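ThiJ/PfpI family protein (Francisella tularensis subsp. novicida, PDB 4P5P) belongs to the DJ-1/PfpI family and may act as a glyoxalase III, probably taking part in the stress response. Local coordinates at residues N3-T8 against D43-M48; T83-V88 against A112-K117; S116-I121 against I139-N144; A123-I128 against D200-T205. All coordinates share one frame; numbering follows the deposited sequence. Where two conformers were deposited one is given.

How the contacts relate
From the N terminus, contact 1 closes first, pairing the neighbouring parallel strands 2-8 and 40-46, which helix 26-35 connects in sequence. Contact 2 follows in series: residues 83-88, which continue from the edge of the same sheet, meet the start of helix 112-123, and Leu85 N bonds to Ser46 O of contact 1. Contact 3 opens where contact 2 ends, on the shared Ser116 and Lys117, and sets the helix against the loop 139-144. Contact 4 opens inside that loop closure and closes far beyond it, so contacts 3 and 4 cross along the chain; it ties strand 127-130, which leads toward the sulfinic-acid-modified Cys132, to strand 203-206.

Contact 1: residues N3-T8 against D43-M48; sequences NVLMVT and DIVSIM
Met6 O is gripped twice from strand 43-46: Val45 N donates to it at 2.9 Å, and the CA-H of Ile44 leans on it with CA 3.4 Å away. Asp43 O receives Met6 N at 2.9 Å with an N-H...O angle of 176°, and Asp43 N in turn reaches Val4 O. Farther along, Thr8 N bonds to Val45 O at 2.9 Å, lying in the carbonyl plane, while the CA of Val7 closes on the same oxygen. A weak bond from Ile47 N to Thr8 O, bent to 134°, ends the pairing where the second strand gives way to a turn.

The side chains sort onto two faces. On the one carrying Leu5, Val7, Asp43 and Val45, a methyl of Val45 is the meeting point: CG2, placed between backbone N and carbonyl carbon (chi1 of CG1 -63°), touches Val7 CG2 at 3.9 Å and Leu5 CD1 at 4.0 Å, Leu5 crossing it at nearly a right angle. On the other face Met6 and Ile44 lie under Leu28 of helix 26-35, and Thr8 OG1 rests against Ser46 CB at 3.3 Å. The hydroxyl of Ser46 itself is bonded to Ser82, and the Asp43 carboxylate to Tyr93, so both polar ends look beyond the pair.

These are the two strands of the beta-alpha-beta unit 2-8, 26-35, 40-46. Since nearly every residue here is buried, the interstrand bonds satisfy main-chain N-H and C=O groups that have little solvent to turn to; the Met6/Ile44 face packs on helix 26-35, and Leu85 and Val88 cover the Leu5/Val7/Val45 face.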
loop_
_atom_site.group_PDB
_atom_site.type_symbol
_atom_site.label_atom_id
_atom_site.label_comp_id
_atom_site.label_asym_id
_atom_site.label_seq_id
_atom_site.Cartn_x
_atom_site.Cartn_y
_atom_site.Cartn_z
ATOM N N ASN A 3 6.978 -10.401 -11.958
ATOM C CA ASN A 3 5.828 -10.775 -11.148
ATOM C C ASN A 3 5.717 -9.863 -9.937
ATOM O O ASN A 3 6.647 -9.764 -9.134
ATOM C CB ASN A 3 5.919 -12.236 -10.719
ATOM C CG ASN A 3 5.589 -13.184 -11.847
ATOM O OD1 ASN A 3 4.419 -13.400 -12.171
ATOM N ND2 ASN A 3 6.620 -13.754 -12.458
ATOM N N VAL A 4 4.575 -9.184 -9.826
ATOM C CA VAL A 4 4.346 -8.172 -8.804
ATOM C C VAL A 4 3.214 -8.593 -7.879
ATOM O O VAL A 4 2.164 -9.027 -8.346
ATOM C CB VAL A 4 3.992 -6.814 -9.455
ATOM C CG1 VAL A 4 3.689 -5.749 -8.402
ATOM C CG2 VAL A 4 5.113 -6.361 -10.401
ATOM N N LEU A 5 3.438 -8.469 -6.575
ATOM C CA LEU A 5 2.416 -8.761 -5.567
ATOM C C LEU A 5 1.837 -7.462 -5.012
ATOM O O LEU A 5 2.567 -6.647 -4.464
ATOM C CB LEU A 5 3.003 -9.608 -4.436
ATOM C CG LEU A 5 1.986 -10.067 -3.388
ATOM C CD1 LEU A 5 1.026 -11.060 -3.991
ATOM C CD2 LEU A 5 2.701 -10.640 -2.202
ATOM N N MET A 6 0.532 -7.282 -5.144
ATOM C CA MET A 6 -0.159 -6.135 -4.577
ATOM C C MET A 6 -0.966 -6.627 -3.381
ATOM O O MET A 6 -1.627 -7.671 -3.458
ATOM C CB MET A 6 -1.058 -5.456 -5.615
ATOM C CG MET A 6 -0.282 -4.825 -6.765
ATOM S SD MET A 6 -1.307 -3.763 -7.802
ATOM C CE MET A 6 -1.582 -2.373 -6.715
ATOM N N VAL A 7 -0.886 -5.872 -2.287
ATOM C CA VAL A 7 -1.455 -6.234 -1.001
ATOM C C VAL A 7 -2.441 -5.182 -0.501
ATOM O O VAL A 7 -2.128 -3.995 -0.444
ATOM C CB VAL A 7 -0.340 -6.398 0.065
ATOM C CG1 VAL A 7 -0.912 -6.825 1.405
ATOM C CG2 VAL A 7 0.695 -7.409 -0.389
ATOM N N THR A 8 -3.629 -5.634 -0.096
ATOM C CA THR A 8 -4.649 -4.752 0.455
ATOM C C THR A 8 -4.960 -5.077 1.896
ATOM O O THR A 8 -4.719 -6.197 2.367
ATOM C CB THR A 8 -5.987 -4.834 -0.288
ATOM O OG1 THR A 8 -6.678 -6.025 0.117
ATOM C CG2 THR A 8 -5.794 -4.823 -1.796
ATOM N N ASP A 43 -0.350 -10.179 -9.183
ATOM C CA ASP A 43 -1.234 -10.951 -8.316
ATOM C C ASP A 43 -1.655 -10.074 -7.153
ATOM O O ASP A 43 -0.882 -9.258 -6.688
ATOM C CB ASP A 43 -0.546 -12.217 -7.805
ATOM C CG ASP A 43 -0.218 -13.195 -8.918
ATOM O OD1 ASP A 43 -0.899 -13.191 -9.963
ATOM O OD2 ASP A 43 0.714 -14.004 -8.732
ATOM N N ILE A 44 -2.889 -10.243 -6.708
ATOM C CA ILE A 44 -3.462 -9.448 -5.634
ATOM C C ILE A 44 -3.820 -10.337 -4.455
ATOM O O ILE A 44 -4.398 -11.410 -4.642
ATOM C CB ILE A 44 -4.724 -8.710 -6.126
ATOM C CG1 ILE A 44 -4.363 -7.747 -7.262
ATOM C CG2 ILE A 44 -5.408 -7.951 -4.991
ATOM C CD1 ILE A 44 -5.564 -7.239 -8.045
ATOM N N VAL A 45 -3.465 -9.888 -3.257
ATOM C CA VAL A 45 -3.864 -10.546 -2.018
ATOM C C VAL A 45 -4.331 -9.525 -1.000
ATOM O O VAL A 45 -4.041 -8.330 -1.118
ATOM C CB VAL A 45 -2.722 -11.366 -1.390
ATOM C CG1 VAL A 45 -2.306 -12.486 -2.326
ATOM C CG2 VAL A 45 -1.538 -10.480 -1.028
ATOM N N SER A 46 -5.055 -9.999 0.004
ATOM C CA SER A 46 -5.392 -9.186 1.156
ATOM C C SER A 46 -4.797 -9.809 2.400
ATOM O O SER A 46 -4.299 -10.925 2.369
ATOM C CB SER A 46 -6.902 -9.052 1.309
ATOM O OG SER A 46 -7.505 -10.291 1.654
ATOM N N ILE A 47 -4.844 -9.085 3.496
ATOM C CA ILE A 47 -4.310 -9.606 4.746
ATOM C C ILE A 47 -5.006 -10.903 5.152
ATOM O O ILE A 47 -4.344 -11.893 5.464
ATOM C CB ILE A 47 -4.447 -8.569 5.861
ATOM C CG1 ILE A 47 -3.556 -7.355 5.576
ATOM C CG2 ILE A 47 -4.068 -9.175 7.213
ATOM C CD1 ILE A 47 -2.051 -7.652 5.459
ATOM N N MET A 48 -6.331 -10.917 5.143
ATOM C CA MET A 48 -7.067 -12.044 5.716
ATOM C C MET A 48 -7.588 -12.995 4.647
ATOM O O MET A 48 -7.995 -14.114 4.947
ATOM C CB MET A 48 -8.238 -11.546 6.566
ATOM C CG MET A 48 -7.837 -10.875 7.878
ATOM S SD MET A 48 -6.987 -11.945 9.058
ATOM C CE MET A 48 -8.092 -13.348 9.128
#

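Contact 2: residues T83-V88 against A112-K117; sequences TSLRDV and ANIHSK
Leu85 and Lys117 run antiparallel past one another, with Leu85 CD1 against the aliphatic CD of the lysine at 3.7 Å. The other branch, CD2, crosses to Ile114 CG1 at 3.6 Å and also meets Asn113 CB. Lys117 CE sits 3.3 Å from Leu85 O, and Val88 CG2 touches the same carbon, so the methylene chain is lined by apolar groups and carbonyls. Beside it the Asn113 amide lies along the CA and CB of Arg86, its ND2 3.7 Å from CB.

No hydrogen bond passes directly between the segments. Lys117 bends at its last torsion (chi4 53°), which turns NZ back along its own helix onto a lone pair of Asn113 OD1, one helical turn earlier, at 2.8 Å. A water accepting from NZ at 2.9 Å lies within bonding distance of both Arg86 O and Val88 O, and a second water stands near Asn113 OD1.

Farther out, Ser84 OG takes the N-H of Arg86 in an ST turn at 3.1 Å, lies over the centre of the Arg86 guanidinium and is also bonded to Ile47 O. This probably helps to hold the 3-10 segment 85-87, from which Leu85 reaches down to Leu5 and Val7 of the sheet.

The ammonium group is therefore held directly by Asn113 OD1 and reaches the carbonyls of the turn through water; together these oxygens probably help to stabilise its positive charge although the lysine is buried.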
loop_
_atom_site.group_PDB
_atom_site.type_symbol
_atom_site.label_atom_id
_atom_site.label_comp_id
_atom_site.label_asym_id
_atom_site.label_seq_id
_atom_site.Cartn_x
_atom_site.Cartn_y
_atom_site.Cartn_z
ATOM N N THR A 83 -7.140 -14.277 -2.089
ATOM C CA THR A 83 -6.125 -15.055 -1.406
ATOM C C THR A 83 -5.509 -14.216 -0.277
ATOM O O THR A 83 -5.340 -12.994 -0.416
ATOM C CB THR A 83 -5.056 -15.501 -2.407
ATOM O OG1 THR A 83 -5.678 -16.281 -3.435
ATOM C CG2 THR A 83 -3.967 -16.308 -1.729
ATOM N N SER A 84 -5.202 -14.858 0.848
ATOM C CA SER A 84 -4.519 -14.200 1.950
ATOM C C SER A 84 -3.014 -14.102 1.685
ATOM O O SER A 84 -2.407 -14.996 1.086
ATOM C CB SER A 84 -4.751 -14.954 3.261
ATOM O OG SER A 84 -3.912 -14.438 4.289
ATOM N N LEU A 85 -2.417 -13.016 2.160
ATOM C CA LEU A 85 -0.970 -12.848 2.143
ATOM C C LEU A 85 -0.240 -14.054 2.744
ATOM O O LEU A 85 0.829 -14.434 2.280
ATOM C CB LEU A 85 -0.603 -11.573 2.902
ATOM C CG LEU A 85 0.875 -11.188 2.952
ATOM C CD1 LEU A 85 1.397 -10.839 1.573
ATOM C CD2 LEU A 85 1.078 -10.039 3.931
ATOM N N ARG A 86 -0.817 -14.665 3.766
ATOM C CA ARG A 86 -0.137 -15.784 4.423
ATOM C C ARG A 86 0.038 -16.979 3.497
ATOM O O ARG A 86 0.844 -17.860 3.789
ATOM C CB ARG A 86 -0.891 -16.225 5.675
ATOM C CG ARG A 86 -2.128 -17.047 5.410
ATOM C CD ARG A 86 -2.885 -17.399 6.708
ATOM N NE ARG A 86 -3.474 -16.220 7.316
ATOM C CZ ARG A 86 -4.711 -15.770 7.095
ATOM N NH1 ARG A 86 -5.563 -16.406 6.290
ATOM N NH2 ARG A 86 -5.104 -14.668 7.699
ATOM N N ASP A 87 -0.707 -17.023 2.395
ATOM C CA ASP A 87 -0.696 -18.213 1.548
ATOM C C ASP A 87 0.125 -18.104 0.283
ATOM O O ASP A 87 0.195 -19.065 -0.483
ATOM C CB ASP A 87 -2.123 -18.598 1.197
ATOM C CG ASP A 87 -2.873 -19.172 2.397
ATOM O OD1 ASP A 87 -2.252 -19.857 3.246
ATOM O OD2 ASP A 87 -4.088 -18.951 2.494
ATOM N N VAL A 88 0.795 -16.984 0.070
ATOM C CA VAL A 88 1.613 -16.856 -1.128
ATOM C C VAL A 88 3.071 -17.103 -0.800
ATOM O O VAL A 88 3.518 -16.889 0.326
ATOM C CB VAL A 88 1.456 -15.479 -1.793
ATOM C CG1 VAL A 88 0.021 -15.290 -2.233
ATOM C CG2 VAL A 88 1.882 -14.383 -0.858
ATOM N N ALA A 112 2.851 -10.085 10.775
ATOM C CA ALA A 112 4.099 -10.839 10.682
ATOM C C ALA A 112 4.461 -11.196 9.246
ATOM O O ALA A 112 5.630 -11.200 8.881
ATOM C CB ALA A 112 4.006 -12.077 11.512
ATOM N N ASN A 113 3.470 -11.522 8.434
ATOM C CA ASN A 113 3.750 -11.876 7.057
ATOM C C ASN A 113 4.229 -10.677 6.259
ATOM O O ASN A 113 5.070 -10.833 5.372
ATOM C CB ASN A 113 2.524 -12.499 6.397
ATOM C CG ASN A 113 2.395 -13.974 6.697
ATOM O OD1 ASN A 113 3.045 -14.811 6.061
ATOM N ND2 ASN A 113 1.574 -14.305 7.678
ATOM N N ILE A 114 3.708 -9.488 6.559
ATOM C CA ILE A 114 4.251 -8.306 5.912
ATOM C C ILE A 114 5.730 -8.173 6.280
ATOM O O ILE A 114 6.588 -7.976 5.418
ATOM C CB ILE A 114 3.484 -7.032 6.307
ATOM C CG1 ILE A 114 2.122 -7.010 5.634
ATOM C CG2 ILE A 114 4.279 -5.782 5.915
ATOM C CD1 ILE A 114 1.293 -5.752 5.974
ATOM N N HIS A 115 6.036 -8.298 7.562
ATOM C CA HIS A 115 7.423 -8.118 8.007
ATOM C C HIS A 115 8.374 -9.083 7.309
ATOM O O HIS A 115 9.389 -8.662 6.752
ATOM C CB HIS A 115 7.546 -8.310 9.524
ATOM C CG HIS A 115 6.732 -7.348 10.336
ATOM N ND1 HIS A 115 6.563 -7.487 11.698
ATOM C CD2 HIS A 115 6.018 -6.251 9.976
ATOM C CE1 HIS A 115 5.799 -6.503 12.145
ATOM N NE2 HIS A 115 5.444 -5.751 11.121
ATOM N N SER A 116 8.040 -10.373 7.299
ATOM C CA SER A 116 8.940 -11.368 6.718
ATOM C C SER A 116 9.000 -11.261 5.189
ATOM O O SER A 116 10.072 -11.413 4.597
ATOM C CB SER A 116 8.542 -12.792 7.134
ATOM O OG SER A 116 7.245 -13.144 6.723
ATOM N N LYS A 117 7.884 -10.939 4.541
ATOM C CA LYS A 117 7.897 -10.917 3.083
ATOM C C LYS A 117 8.572 -9.664 2.547
ATOM O O LYS A 117 9.251 -9.723 1.514
ATOM C CB LYS A 117 6.471 -11.061 2.536
ATOM C CG LYS A 117 5.940 -12.478 2.791
ATOM C CD LYS A 117 4.479 -12.679 2.411
ATOM C CE LYS A 117 4.094 -14.169 2.392
ATOM N NZ LYS A 117 4.421 -14.901 3.653
HETATM O O HOH W 1 3.509 -17.560 3.019
HETATM O O HOH W 2 3.316 -17.604 6.217
#

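Contact 3: residues S116-I121 against I139-N144; sequences SKVLDI and INVKDN
Val118 meets Val141 first: its CG1, carried anti to the backbone N (chi1 171°), touches Val141 CG1 at 3.9 Å, the two branched side chains crossing at an oblique angle. The same Val118 lies against Phe98 and Ile128 of the sheet, so it wedges between the sheet below and the loop beside it. Val141 presents CG1 with its own chi1 at 180°, a single methyl that serves both residues of the helix.

One residue on, Leu119 passes Val141 in the opposite direction, its CG 4.1 Å from that methyl. Its fork closes on the main chain instead of a side chain: CD1 comes to 3.3 Å from Lys142 O and CD2 to 3.5 Å from it, the oxygen pointing roughly at CD1 with CD2 beside it. CD2 also reaches Asp143 CA at 4.1 Å. The contact holds no hydrogen bond between the segments and is one of methyl against methyl and methyl against peptide.

The loop is held by its own bonds. Asp143 OD1 accepts from the backbone N of Asn145 and Gln147, Lys142 NZ goes to Asn148 and Gly146, and Val141 pairs through its backbone with Ile149.

The 139-144 loop thus runs along the side of helix 112-123, next to the edge where the helix meets the central strands. Packed on those strands, the helix is part of a layer of the flavodoxin-like alpha/beta fold, and the loop borders it.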
loop_
_atom_site.group_PDB
_atom_site.type_symbol
_atom_site.label_atom_id
_atom_site.label_comp_id
_atom_site.label_asym_id
_atom_site.label_seq_id
_atom_site.Cartn_x
_atom_site.Cartn_y
_atom_site.Cartn_z
ATOM N N SER A 116 8.040 -10.373 7.299
ATOM C CA SER A 116 8.940 -11.368 6.718
ATOM C C SER A 116 9.000 -11.261 5.189
ATOM O O SER A 116 10.072 -11.413 4.597
ATOM C CB SER A 116 8.542 -12.792 7.134
ATOM O OG SER A 116 7.245 -13.144 6.723
ATOM N N LYS A 117 7.884 -10.939 4.541
ATOM C CA LYS A 117 7.897 -10.917 3.083
ATOM C C LYS A 117 8.572 -9.664 2.547
ATOM O O LYS A 117 9.251 -9.723 1.514
ATOM C CB LYS A 117 6.471 -11.061 2.536
ATOM C CG LYS A 117 5.940 -12.478 2.791
ATOM C CD LYS A 117 4.479 -12.679 2.411
ATOM C CE LYS A 117 4.094 -14.169 2.392
ATOM N NZ LYS A 117 4.421 -14.901 3.653
ATOM N N VAL A 118 8.405 -8.542 3.238
ATOM C CA VAL A 118 9.131 -7.322 2.842
ATOM C C VAL A 118 10.632 -7.571 2.997
ATOM O O VAL A 118 11.402 -7.206 2.109
ATOM C CB VAL A 118 8.687 -6.090 3.658
ATOM C CG1 VAL A 118 9.605 -4.887 3.389
ATOM C CG2 VAL A 118 7.253 -5.707 3.304
ATOM N N LEU A 119 11.049 -8.213 4.099
ATOM C CA LEU A 119 12.463 -8.576 4.268
ATOM C C LEU A 119 12.984 -9.426 3.123
ATOM O O LEU A 119 14.107 -9.237 2.664
ATOM C CB LEU A 119 12.692 -9.345 5.577
ATOM C CG LEU A 119 12.708 -8.516 6.838
ATOM C CD1 LEU A 119 12.745 -9.458 8.022
ATOM C CD2 LEU A 119 13.915 -7.561 6.864
ATOM N N ASP A 120 12.180 -10.377 2.668
ATOM C CA ASP A 120 12.623 -11.247 1.597
ATOM C C ASP A 120 12.859 -10.453 0.308
ATOM O O ASP A 120 13.889 -10.603 -0.348
ATOM C CB ASP A 120 11.602 -12.366 1.370
ATOM C CG ASP A 120 12.103 -13.422 0.411
ATOM O OD1 ASP A 120 12.089 -13.152 -0.809
ATOM O OD2 ASP A 120 12.506 -14.516 0.879
ATOM N N ILE A 121 11.911 -9.595 -0.046
ATOM C CA ILE A 121 12.057 -8.759 -1.233
ATOM C C ILE A 121 13.248 -7.794 -1.095
ATOM O O ILE A 121 14.055 -7.626 -2.023
ATOM C CB ILE A 121 10.765 -7.966 -1.494
ATOM C CG1 ILE A 121 9.587 -8.913 -1.763
ATOM C CG2 ILE A 121 10.958 -7.008 -2.663
ATOM C CD1 ILE A 121 9.730 -9.762 -3.013
ATOM N N ILE A 139 6.513 0.552 8.653
ATOM C CA ILE A 139 6.983 1.160 9.907
ATOM C C ILE A 139 7.839 0.213 10.766
ATOM O O ILE A 139 8.887 0.610 11.268
ATOM C CB ILE A 139 5.800 1.636 10.749
ATOM C CG1 ILE A 139 4.995 2.718 10.013
ATOM C CG2 ILE A 139 6.268 2.212 12.074
ATOM C CD1 ILE A 139 3.621 2.902 10.614
ATOM N N ASN A 140 7.376 -1.025 10.948
ATOM C CA ASN A 140 7.959 -1.961 11.912
ATOM C C ASN A 140 8.727 -3.117 11.280
ATOM O O ASN A 140 9.038 -4.103 11.963
ATOM C CB ASN A 140 6.861 -2.551 12.807
ATOM C CG ASN A 140 6.133 -1.507 13.614
ATOM O OD1 ASN A 140 6.744 -0.649 14.258
ATOM N ND2 ASN A 140 4.817 -1.572 13.587
ATOM N N VAL A 141 9.062 -3.011 9.997
ATOM C CA VAL A 141 9.854 -4.048 9.350
ATOM C C VAL A 141 11.296 -3.949 9.831
ATOM O O VAL A 141 11.964 -2.949 9.569
ATOM C CB VAL A 141 9.807 -3.934 7.812
ATOM C CG1 VAL A 141 10.650 -5.024 7.174
ATOM C CG2 VAL A 141 8.372 -4.010 7.321
ATOM N N LYS A 142 11.768 -4.978 10.534
ATOM C CA LYS A 142 13.101 -4.971 11.135
ATOM C C LYS A 142 14.001 -6.063 10.596
ATOM O O LYS A 142 13.536 -7.154 10.308
ATOM C CB LYS A 142 13.004 -5.123 12.650
ATOM C CG LYS A 142 12.410 -3.925 13.344
ATOM C CD LYS A 142 12.036 -4.276 14.761
ATOM C CE LYS A 142 11.336 -3.120 15.434
ATOM N NZ LYS A 142 12.247 -2.009 15.710
ATOM N N ASP A 143 15.293 -5.752 10.490
ATOM C CA ASP A 143 16.306 -6.716 10.078
ATOM C C ASP A 143 16.640 -7.654 11.244
ATOM O O ASP A 143 16.013 -7.589 12.288
ATOM C CB ASP A 143 17.567 -6.001 9.549
ATOM C CG ASP A 143 18.314 -5.182 10.613
ATOM O OD1 ASP A 143 18.113 -5.372 11.828
ATOM O OD2 ASP A 143 19.153 -4.341 10.214
ATOM N N ASN A 144 17.640 -8.512 11.072
ATOM C CA ASN A 144 17.930 -9.526 12.078
ATOM C C ASN A 144 18.553 -8.959 13.351
ATOM O O ASN A 144 18.743 -9.685 14.327
ATOM C CB ASN A 144 18.846 -10.593 11.494
ATOM C CG ASN A 144 18.772 -11.908 12.255
ATOM O OD1 ASN A 144 17.686 -12.447 12.500
ATOM N ND2 ASN A 144 19.932 -12.428 12.639
#

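Contact 4: residues A123-I128 against D200-T205; sequences AKNGVI and DSKIIT
Lys202 reaches Asn125 by turning CG anti to its carbonyl carbon (chi1 -71°) and running out fully extended beyond it, while the asparagine, with CG anti to the N (chi1 -165°), swings its amide across the lysine chain at about a right angle. NZ thereby lands on the main-chain Asn125 O at 2.8 Å, with a C=O...NZ angle of 175°. The amide lies across the chain, OD1 3.5 Å from Lys202 CD; its ND2 is near NZ, but both are donors and no bond forms. Asn125, with its positive phi, is the C-prime residue of a Schellman motif, Gly126 N returning to Ile121 O. The lysine charge thus sits just beyond a helix C terminus, probably a favourable place for it.

Beyond this, water bridges become possible: one water lies 2.7 Å from Asn125 OD1 and another near Gly126 O, and both approach Ser201 O. Strand pairing then takes over. Ile128 N bonds to Lys202 O at 2.9 Å, and Ile204 N to Ile128 O at 2.7 Å, with the CA of Ile203 leaning on that same oxygen.

Ile128 CD1 and Ile203 CG1 meet loosely at 4.3 Å on the face covered by Tyr122 of helix 112-123. Val127 CG1 and Ile204 CD1 pack at 3.8 Å under helix 212-222. The turn Asp200-Ile203 is type I', the kind that closes tight beta hairpins; here it joins antiparallel strands 197-200 and 203-206 at the edge of an otherwise parallel sheet sandwiched between helices.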
loop_
_atom_site.group_PDB
_atom_site.type_symbol
_atom_site.label_atom_id
_atom_site.label_comp_id
_atom_site.label_asym_id
_atom_site.label_seq_id
_atom_site.Cartn_x
_atom_site.Cartn_y
_atom_site.Cartn_z
ATOM N N ALA A 123 15.921 -8.146 0.657
ATOM C CA ALA A 123 17.199 -8.858 0.702
ATOM C C ALA A 123 17.741 -9.149 -0.692
ATOM O O ALA A 123 18.955 -9.277 -0.872
ATOM C CB ALA A 123 17.051 -10.163 1.498
ATOM N N LYS A 124 16.852 -9.274 -1.674
ATOM C CA LYS A 124 17.296 -9.449 -3.050
ATOM C C LYS A 124 17.187 -8.139 -3.824
ATOM O O LYS A 124 17.240 -8.127 -5.052
ATOM C CB LYS A 124 16.505 -10.557 -3.730
ATOM C CG LYS A 124 15.018 -10.322 -3.820
ATOM C CD LYS A 124 14.348 -11.554 -4.388
ATOM C CE LYS A 124 12.995 -11.240 -4.979
ATOM N NZ LYS A 124 12.387 -12.468 -5.566
ATOM N N ASN A 125 17.054 -7.036 -3.094
ATOM C CA ASN A 125 16.980 -5.703 -3.686
ATOM C C ASN A 125 15.853 -5.595 -4.714
ATOM O O ASN A 125 15.997 -4.966 -5.769
ATOM C CB ASN A 125 18.322 -5.330 -4.329
ATOM C CG ASN A 125 18.434 -3.843 -4.639
ATOM O OD1 ASN A 125 17.974 -2.992 -3.872
ATOM N ND2 ASN A 125 19.040 -3.521 -5.778
ATOM N N GLY A 126 14.719 -6.213 -4.389
ATOM C CA GLY A 126 13.524 -6.073 -5.191
ATOM C C GLY A 126 12.840 -4.778 -4.825
ATOM O O GLY A 126 13.310 -4.040 -3.963
ATOM N N VAL A 127 11.714 -4.507 -5.468
ATOM C CA VAL A 127 10.996 -3.261 -5.245
ATOM C C VAL A 127 9.962 -3.416 -4.151
ATOM O O VAL A 127 9.175 -4.349 -4.166
ATOM C CB VAL A 127 10.316 -2.782 -6.537
ATOM C CG1 VAL A 127 9.455 -1.549 -6.291
ATOM C CG2 VAL A 127 11.374 -2.508 -7.591
ATOM N N ILE A 128 9.979 -2.478 -3.211
ATOM C CA ILE A 128 9.002 -2.371 -2.140
ATOM C C ILE A 128 8.259 -1.062 -2.313
ATOM O O ILE A 128 8.868 -0.001 -2.238
ATOM C CB ILE A 128 9.670 -2.411 -0.758
ATOM C CG1 ILE A 128 10.314 -3.768 -0.538
ATOM C CG2 ILE A 128 8.661 -2.162 0.352
ATOM C CD1 ILE A 128 11.480 -3.710 0.374
ATOM N N ASP A 200 13.976 5.418 -2.364
ATOM C CA ASP A 200 15.233 5.271 -1.646
ATOM C C ASP A 200 15.526 3.786 -1.509
ATOM O O ASP A 200 14.774 3.066 -0.860
ATOM C CB ASP A 200 15.142 5.940 -0.269
ATOM C CG ASP A 200 16.484 6.099 0.399
ATOM O OD1 ASP A 200 17.391 5.286 0.131
ATOM O OD2 ASP A 200 16.635 7.024 1.205
ATOM N N SER A 201 16.602 3.329 -2.137
ATOM C CA SER A 201 17.005 1.926 -2.052
ATOM C C SER A 201 15.899 0.965 -2.510
ATOM O O SER A 201 15.727 -0.105 -1.933
ATOM C CB SER A 201 17.422 1.597 -0.618
ATOM O OG SER A 201 18.388 2.529 -0.157
ATOM N N LYS A 202 15.171 1.371 -3.551
ATOM C CA LYS A 202 14.058 0.619 -4.140
ATOM C C LYS A 202 12.884 0.461 -3.176
ATOM O O LYS A 202 11.996 -0.357 -3.401
ATOM C CB LYS A 202 14.531 -0.744 -4.644
ATOM C CG LYS A 202 15.422 -0.667 -5.883
ATOM C CD LYS A 202 15.664 -2.064 -6.400
ATOM C CE LYS A 202 16.391 -2.097 -7.708
ATOM N NZ LYS A 202 16.557 -3.516 -8.146
ATOM N N ILE A 203 12.861 1.285 -2.130
ATOM C CA ILE A 203 11.672 1.475 -1.319
ATOM C C ILE A 203 10.983 2.726 -1.852
ATOM O O ILE A 203 11.517 3.828 -1.738
ATOM C CB ILE A 203 12.000 1.638 0.172
ATOM C CG1 ILE A 203 12.674 0.368 0.695
ATOM C CG2 ILE A 203 10.723 1.952 0.962
ATOM C CD1 ILE A 203 13.262 0.502 2.094
ATOM N N ILE A 204 9.807 2.540 -2.432
ATOM C CA ILE A 204 9.090 3.593 -3.118
ATOM C C ILE A 204 7.825 3.896 -2.339
ATOM O O ILE A 204 6.985 3.019 -2.156
ATOM C CB ILE A 204 8.749 3.189 -4.563
ATOM C CG1 ILE A 204 10.050 2.905 -5.324
ATOM C CG2 ILE A 204 7.948 4.290 -5.246
ATOM C CD1 ILE A 204 9.845 2.238 -6.664
ATOM N N THR A 205 7.695 5.123 -1.867
ATOM C CA THR A 205 6.516 5.521 -1.119
ATOM C C THR A 205 5.831 6.714 -1.788
ATOM O O THR A 205 6.456 7.489 -2.516
ATOM C CB THR A 205 6.857 5.857 0.357
ATOM O OG1 THR A 205 7.919 6.814 0.418
ATOM C CG2 THR A 205 7.307 4.611 1.125
HETATM O O HOH W 3 17.207 -2.809 -1.325
HETATM O O HOH W 4 14.487 -2.845 -1.770
#